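Local coordinates for protein TRAP dicarboxylate transporter, DctP subunit (Ochrobactrum anthropi, PDB 4P47) that probably captures small organic acids, likely dicarboxylates, in the periplasm and delivers them to a TRAP-type membrane transporter, at residues A[77-82]-A[89-94]; A[104-109]-A[177-182]; A[247-252]-A[258-263]. One frame throughout, in Å; residues are numbered along the deposited sequence.

Contact 1: A[77-82]-A[89-94]; sequences PQTLSG and EMTVMN
Helix 76-85 is the crossover of a beta-alpha-beta unit, and its Thr79 and Leu80 lie against Thr91 and Met93 of the strand that follows it. Strands 63-68 and 90-94 both run parallel to strand 30-35, which sits between them. Thr79 turns its methyl to the strand: CG2 stands anti to the backbone N and lies 3.6 Å from Thr91 OG1. The same CG2 is 3.7 Å from Thr91 CB. The second pair is purely apolar. Met93 bends at its sulfur (chi3 73°) and brings CE to 4.0 Å from Leu80 CD1. The methyl also lies 4.1 Å from Leu80 CB, and the two side chains meet at about a right angle. Leu80 is covered further by Met243 of strand 229-245 and by Leu141 of strand 141-156. Both hydroxyls bond to partners outside the two segments. Thr91 OG1 is hydrogen-bonded to Ala35 O of strand 30-35, and Thr79 OG1 makes a weak bond to Ser75 O. No hydrogen bond joins helix to strand here. The helix is therefore held to the sheet at this point by buried contacts of methyl groups, while the hydroxyl of Thr91 ties its strand to the end of strand 30-35.

Contact 2: A[104-109]-A[177-182]; sequences AFEAVD and SPVPVA
Val179 holds CG1 anti to its own nitrogen (chi1 175°) and CG2 anti to its carbonyl carbon, and this spreads the two methyls over Asp109 and Glu106. Glu106 is extended beyond CG, with CG anti to its nitrogen (chi1 -177°), and its chain runs out obliquely past the valine. Val179 lies in the first turn of helix 178-186. That helix connects strands 171-173 and 190-192, which pair in parallel, so it is the crossover of a beta-alpha-beta unit. Its partner is the loop that leads from strand 90-94 to helix 117-125. One methyl, Val179 CG2, lies beside the glutamate chain, 3.8 Å from Glu106 CG and 3.9 Å from Glu106 CD. The aliphatic part of the acid and the flat end both take part. The other methyl, Val179 CG1, rests on the backbone of Asp109. An alanine here would remove both methyls and would probably open a gap between the helix and the Glu106 chain. No hydrogen bond crosses the contact. The acid end of Glu106 meets a second carboxylate: its OE1 lies close to Glu318 OE2. Such closeness of two carboxylates would probably favour a proton on one of them. The loop keeps its two touching residues in one turn, with Asp109 N bonded to Glu106 O at 3.0 Å. Asp109 O accepts a hydrogen bond from Gln236 NE2 and also has Val179 CG1 3.4 Å away.

Contact 3: A[247-252]-A[258-263]; sequences KFWDRL and AVIEQA
Apolar contact comes first: Leu252 and Ile260 meet through their end methyls, with Leu252 CD1 3.7 Å from Ile260 CD1. The two side chains cross at about a right angle. Ile260 also offers its other branch to the indole of Trp249, with Ile260 CG2 at 4.2 Å from Trp249 CZ3. This methyl sits at the ring edge, near the ring plane. Ile32 and Leu144 add to the apolar cover of Ile260. Contacts with charged groups gather round the same indole. Glu261 OE2 lies in the ring plane at its edge, 3.7 Å from Trp249 CZ2 and 3.8 Å from Trp249 CH2. The carboxylate is turned 55° from the ring. The slightly positive C-H rim of the indole probably suits this oxygen, although no hydrogen bond forms. Lys257 makes a cation-pi contact with the same ring. With chi1 at -171° the indole swings out beside the carbonyl carbon, and its six-membered ring reaches Ile260 and Glu261. The backbone contributes a type I beta turn from Trp249 to Leu252, with Leu252 N bonded to Trp249 O at 2.9 Å. The turn places both apolar residues on the same partner, Ile260. The arrangement is a short helix, 246-249, folded by a turn against the start of helix 254-288, which at 35 residues is the longest helix of the chain and is consistent with the long helix of TRAP solute-binding proteins.

In the fold
The three contacts follow one another along the chain, and none nests in or crosses another. Contact 1 closes first, over a few residues, and fixes the crossover helix to strand 90-94. The chain then enters the loop of 104-109. Contact 2 spans 67 intervening residues, the most of the three, and brings segment 104-109 to helix 178-186. Contact 3 is again short and follows strand 229-245, joining the turn after it to the start of helix 254-288. Contacts 1 and 3 meet directly, Glu89 CG lying 3.6 Å from Phe248 CG. Contact 2 stands apart, its centre about 30 Å from that of contact 3. Strand 229-245 pairs with strand 90-94 and leads into contact 3.

Contact 1: A[77-82]-A[89-94]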
# COMPACT_ATOMS: atom_id res chain seq x y z
N PRO A 77 -3.13 -13.16 3.03
CA PRO A 77 -3.15 -14.25 2.03
C PRO A 77 -4.17 -15.38 2.33
O PRO A 77 -4.79 -15.95 1.44
CB PRO A 77 -1.71 -14.80 2.09
CG PRO A 77 -0.90 -13.69 2.59
CD PRO A 77 -1.77 -12.89 3.52
N GLN A 78 -4.33 -15.70 3.61
CA GLN A 78 -5.31 -16.70 4.00
C GLN A 78 -6.72 -16.20 3.65
O GLN A 78 -7.51 -16.91 3.02
CB GLN A 78 -5.18 -17.03 5.49
CG GLN A 78 -6.19 -18.07 5.97
CD GLN A 78 -6.13 -18.29 7.47
OE1 GLN A 78 -5.27 -17.74 8.16
NE2 GLN A 78 -7.05 -19.10 7.98
N THR A 79 -7.03 -14.97 4.04
CA THR A 79 -8.35 -14.41 3.78
C THR A 79 -8.62 -14.22 2.30
O THR A 79 -9.74 -14.39 1.85
CB THR A 79 -8.55 -13.14 4.61
OG1 THR A 79 -8.67 -13.54 5.98
CG2 THR A 79 -9.81 -12.38 4.20
N LEU A 80 -7.59 -13.95 1.52
CA LEU A 80 -7.75 -13.91 0.07
C LEU A 80 -8.34 -15.23 -0.45
O LEU A 80 -9.31 -15.23 -1.20
CB LEU A 80 -6.41 -13.63 -0.61
CG LEU A 80 -6.55 -13.33 -2.11
CD1 LEU A 80 -7.25 -11.98 -2.28
CD2 LEU A 80 -5.19 -13.30 -2.79
N SER A 81 -7.75 -16.35 -0.04
CA SER A 81 -8.29 -17.64 -0.49
C SER A 81 -9.69 -17.90 0.10
O SER A 81 -10.49 -18.62 -0.49
CB SER A 81 -7.32 -18.81 -0.18
OG SER A 81 -7.14 -19.05 1.20
N GLY A 82 -9.99 -17.30 1.25
CA GLY A 82 -11.33 -17.38 1.82
C GLY A 82 -12.38 -16.65 1.01
O GLY A 82 -13.51 -17.12 0.86
N GLU A 89 -16.84 -12.74 2.81
CA GLU A 89 -17.33 -11.97 1.65
C GLU A 89 -16.41 -10.86 1.20
O GLU A 89 -16.26 -10.64 -0.00
CB GLU A 89 -18.69 -11.34 1.94
CG GLU A 89 -19.84 -12.33 1.98
CD GLU A 89 -19.91 -13.15 3.25
OE1 GLU A 89 -19.37 -12.73 4.29
OE2 GLU A 89 -20.54 -14.24 3.21
N MET A 90 -15.82 -10.13 2.14
CA MET A 90 -15.02 -8.96 1.77
C MET A 90 -13.72 -8.87 2.54
O MET A 90 -13.62 -9.34 3.67
CB MET A 90 -15.79 -7.64 1.99
CG MET A 90 -16.84 -7.35 0.92
SD MET A 90 -17.63 -5.72 1.06
CE MET A 90 -16.19 -4.69 0.73
N THR A 91 -12.72 -8.24 1.93
CA THR A 91 -11.50 -7.91 2.63
C THR A 91 -10.86 -6.71 1.96
O THR A 91 -11.24 -6.31 0.84
CB THR A 91 -10.53 -9.09 2.68
OG1 THR A 91 -9.50 -8.84 3.64
CG2 THR A 91 -9.90 -9.35 1.34
N VAL A 92 -9.91 -6.11 2.65
CA VAL A 92 -9.06 -5.06 2.11
C VAL A 92 -7.62 -5.37 2.51
O VAL A 92 -7.36 -5.74 3.65
CB VAL A 92 -9.55 -3.65 2.57
CG1 VAL A 92 -9.62 -3.54 4.11
CG2 VAL A 92 -8.68 -2.57 1.96
N MET A 93 -6.70 -5.28 1.57
CA MET A 93 -5.29 -5.60 1.87
C MET A 93 -4.39 -4.96 0.84
O MET A 93 -4.85 -4.52 -0.21
CB MET A 93 -5.05 -7.12 1.83
CG MET A 93 -5.21 -7.71 0.43
SD MET A 93 -4.98 -9.51 0.38
CE MET A 93 -6.50 -9.97 1.15
N ASN A 94 -3.10 -4.93 1.12
CA ASN A 94 -2.14 -4.39 0.18
C ASN A 94 -2.27 -5.10 -1.16
O ASN A 94 -2.25 -6.34 -1.24
CB ASN A 94 -0.71 -4.54 0.73
CG ASN A 94 -0.40 -3.56 1.85
OD1 ASN A 94 -1.16 -2.65 2.14
ND2 ASN A 94 0.73 -3.77 2.50

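Contact 2: A[104-109]-A[177-182]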
# COMPACT_ATOMS: atom_id res chain seq x y z
N ALA A 104 0.23 -9.39 -12.87
CA ALA A 104 0.26 -7.98 -13.22
C ALA A 104 0.23 -7.09 -11.96
O ALA A 104 0.74 -5.98 -12.02
CB ALA A 104 -0.89 -7.64 -14.16
N PHE A 105 -0.38 -7.57 -10.88
CA PHE A 105 -0.44 -6.77 -9.66
C PHE A 105 0.94 -6.50 -9.06
O PHE A 105 1.07 -5.60 -8.23
CB PHE A 105 -1.37 -7.40 -8.63
CG PHE A 105 -2.81 -7.02 -8.82
CD1 PHE A 105 -3.63 -7.74 -9.67
CD2 PHE A 105 -3.33 -5.93 -8.16
CE1 PHE A 105 -4.96 -7.38 -9.84
CE2 PHE A 105 -4.67 -5.57 -8.35
CZ PHE A 105 -5.47 -6.31 -9.19
N GLU A 106 1.98 -7.22 -9.46
CA GLU A 106 3.33 -6.89 -9.01
C GLU A 106 3.73 -5.49 -9.43
O GLU A 106 4.60 -4.87 -8.80
CB GLU A 106 4.31 -7.92 -9.56
CG GLU A 106 5.75 -7.76 -9.13
CD GLU A 106 6.59 -8.93 -9.59
OE1 GLU A 106 6.80 -9.06 -10.82
OE2 GLU A 106 7.02 -9.71 -8.73
N ALA A 107 3.05 -4.95 -10.44
CA ALA A 107 3.34 -3.58 -10.86
C ALA A 107 3.18 -2.57 -9.71
O ALA A 107 3.88 -1.57 -9.67
CB ALA A 107 2.46 -3.17 -12.06
N VAL A 108 2.26 -2.81 -8.78
CA VAL A 108 2.04 -1.82 -7.72
C VAL A 108 3.18 -1.78 -6.71
O VAL A 108 3.29 -0.84 -5.94
CB VAL A 108 0.70 -1.99 -6.96
CG1 VAL A 108 -0.48 -2.01 -7.93
CG2 VAL A 108 0.69 -3.20 -6.05
N ASP A 109 4.03 -2.80 -6.72
CA ASP A 109 5.22 -2.83 -5.87
C ASP A 109 6.47 -2.22 -6.53
O ASP A 109 7.51 -2.14 -5.90
CB ASP A 109 5.53 -4.27 -5.47
CG ASP A 109 4.58 -4.82 -4.41
OD1 ASP A 109 3.97 -4.04 -3.66
OD2 ASP A 109 4.51 -6.06 -4.29
N SER A 177 9.90 -10.43 -0.79
CA SER A 177 9.46 -10.79 -2.13
C SER A 177 10.48 -10.25 -3.16
O SER A 177 11.39 -9.50 -2.82
CB SER A 177 8.07 -10.24 -2.40
OG SER A 177 8.09 -8.83 -2.44
N PRO A 178 10.34 -10.69 -4.42
CA PRO A 178 11.45 -10.38 -5.34
C PRO A 178 11.71 -8.89 -5.61
O PRO A 178 12.88 -8.52 -5.71
CB PRO A 178 11.06 -11.12 -6.62
CG PRO A 178 10.26 -12.29 -6.13
CD PRO A 178 9.49 -11.78 -4.93
N VAL A 179 10.68 -8.05 -5.72
CA VAL A 179 10.92 -6.65 -6.03
C VAL A 179 11.74 -5.93 -4.95
O VAL A 179 12.75 -5.31 -5.26
CB VAL A 179 9.62 -5.91 -6.40
CG1 VAL A 179 9.89 -4.44 -6.62
CG2 VAL A 179 9.01 -6.53 -7.66
N PRO A 180 11.31 -5.97 -3.68
CA PRO A 180 12.09 -5.22 -2.69
C PRO A 180 13.51 -5.76 -2.52
O PRO A 180 14.42 -4.99 -2.27
CB PRO A 180 11.27 -5.36 -1.40
CG PRO A 180 10.37 -6.52 -1.62
CD PRO A 180 10.06 -6.52 -3.10
N VAL A 181 13.71 -7.06 -2.67
CA VAL A 181 15.06 -7.60 -2.56
C VAL A 181 15.92 -7.08 -3.72
O VAL A 181 17.06 -6.67 -3.52
CB VAL A 181 15.02 -9.14 -2.54
CG1 VAL A 181 16.42 -9.71 -2.66
CG2 VAL A 181 14.37 -9.64 -1.27
N ALA A 182 15.37 -7.08 -4.94
CA ALA A 182 16.09 -6.54 -6.08
C ALA A 182 16.40 -5.05 -5.86
O ALA A 182 17.52 -4.59 -6.11
CB ALA A 182 15.29 -6.73 -7.38

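Contact 3: A[247-252]-A[258-263]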
# COMPACT_ATOMS: atom_id res chain seq x y z
N LYS A 247 -18.16 -15.48 -5.80
CA LYS A 247 -19.25 -16.41 -5.48
C LYS A 247 -20.42 -15.64 -4.85
O LYS A 247 -21.58 -15.83 -5.20
CB LYS A 247 -18.73 -17.50 -4.55
CG LYS A 247 -19.68 -18.64 -4.30
CD LYS A 247 -18.91 -19.86 -3.77
CE LYS A 247 -19.84 -21.02 -3.43
NZ LYS A 247 -20.87 -21.23 -4.48
N PHE A 248 -20.11 -14.76 -3.90
CA PHE A 248 -21.13 -13.91 -3.27
C PHE A 248 -21.73 -12.84 -4.20
O PHE A 248 -22.95 -12.67 -4.28
CB PHE A 248 -20.52 -13.24 -2.02
CG PHE A 248 -21.47 -12.36 -1.26
CD1 PHE A 248 -22.47 -12.93 -0.48
CD2 PHE A 248 -21.36 -10.98 -1.28
CE1 PHE A 248 -23.34 -12.13 0.25
CE2 PHE A 248 -22.25 -10.18 -0.57
CZ PHE A 248 -23.24 -10.77 0.19
N TRP A 249 -20.86 -12.12 -4.90
CA TRP A 249 -21.25 -11.10 -5.87
C TRP A 249 -22.23 -11.63 -6.90
O TRP A 249 -23.20 -10.96 -7.21
CB TRP A 249 -19.99 -10.60 -6.57
CG TRP A 249 -20.11 -9.41 -7.45
CD1 TRP A 249 -20.04 -9.39 -8.82
CD2 TRP A 249 -20.29 -8.06 -7.03
NE1 TRP A 249 -20.15 -8.10 -9.27
CE2 TRP A 249 -20.30 -7.26 -8.20
CE3 TRP A 249 -20.41 -7.42 -5.79
CZ2 TRP A 249 -20.45 -5.89 -8.16
CZ3 TRP A 249 -20.56 -6.05 -5.77
CH2 TRP A 249 -20.57 -5.30 -6.94
N ASP A 250 -21.99 -12.84 -7.40
CA ASP A 250 -22.83 -13.41 -8.46
C ASP A 250 -24.24 -13.67 -7.99
O ASP A 250 -25.16 -13.77 -8.81
CB ASP A 250 -22.19 -14.69 -9.01
CG ASP A 250 -21.04 -14.41 -9.96
OD1 ASP A 250 -20.94 -13.27 -10.45
OD2 ASP A 250 -20.26 -15.33 -10.22
N ARG A 251 -24.44 -13.76 -6.68
CA ARG A 251 -25.78 -13.96 -6.13
C ARG A 251 -26.52 -12.65 -5.89
O ARG A 251 -27.69 -12.66 -5.55
CB ARG A 251 -25.71 -14.71 -4.81
CG ARG A 251 -25.32 -16.16 -4.91
CD ARG A 251 -25.01 -16.70 -3.52
NE ARG A 251 -25.21 -18.14 -3.41
CZ ARG A 251 -24.46 -19.05 -4.02
NH1 ARG A 251 -23.46 -18.69 -4.81
NH2 ARG A 251 -24.72 -20.34 -3.84
N LEU A 252 -25.85 -11.52 -6.05
CA LEU A 252 -26.49 -10.24 -5.79
C LEU A 252 -27.19 -9.67 -7.01
O LEU A 252 -26.82 -9.99 -8.14
CB LEU A 252 -25.44 -9.23 -5.31
CG LEU A 252 -24.68 -9.55 -4.02
CD1 LEU A 252 -23.66 -8.43 -3.77
CD2 LEU A 252 -25.60 -9.74 -2.82
N ALA A 258 -24.90 -1.92 -6.64
CA ALA A 258 -24.72 -0.48 -6.71
C ALA A 258 -24.49 0.14 -5.31
O ALA A 258 -23.68 1.05 -5.16
CB ALA A 258 -25.89 0.19 -7.39
N VAL A 259 -25.22 -0.32 -4.30
CA VAL A 259 -25.02 0.14 -2.92
C VAL A 259 -23.58 -0.10 -2.50
O VAL A 259 -22.91 0.79 -1.95
CB VAL A 259 -25.95 -0.61 -1.94
CG1 VAL A 259 -25.47 -0.43 -0.51
CG2 VAL A 259 -27.40 -0.13 -2.11
N ILE A 260 -23.09 -1.30 -2.77
CA ILE A 260 -21.76 -1.70 -2.34
C ILE A 260 -20.70 -0.89 -3.06
O ILE A 260 -19.75 -0.42 -2.43
CB ILE A 260 -21.56 -3.22 -2.53
CG1 ILE A 260 -22.46 -3.98 -1.55
CG2 ILE A 260 -20.10 -3.60 -2.34
CD1 ILE A 260 -22.63 -5.40 -1.92
N GLU A 261 -20.87 -0.70 -4.37
CA GLU A 261 -19.93 0.09 -5.18
C GLU A 261 -19.92 1.54 -4.74
O GLU A 261 -18.88 2.13 -4.53
CB GLU A 261 -20.29 0.00 -6.67
CG GLU A 261 -20.04 -1.38 -7.23
CD GLU A 261 -20.69 -1.62 -8.57
OE1 GLU A 261 -21.76 -1.04 -8.83
OE2 GLU A 261 -20.14 -2.41 -9.35
N GLN A 262 -21.10 2.13 -4.57
CA GLN A 262 -21.18 3.53 -4.13
C GLN A 262 -20.46 3.71 -2.80
O GLN A 262 -19.70 4.66 -2.60
CB GLN A 262 -22.64 3.98 -3.99
CG GLN A 262 -23.37 4.09 -5.31
CD GLN A 262 -24.86 4.18 -5.14
OE1 GLN A 262 -25.36 4.43 -4.04
NE2 GLN A 262 -25.59 3.99 -6.23
N ALA A 263 -20.73 2.79 -1.87
CA ALA A 263 -20.13 2.87 -0.55
C ALA A 263 -18.61 2.69 -0.61
O ALA A 263 -17.87 3.36 0.11
CB ALA A 263 -20.78 1.85 0.37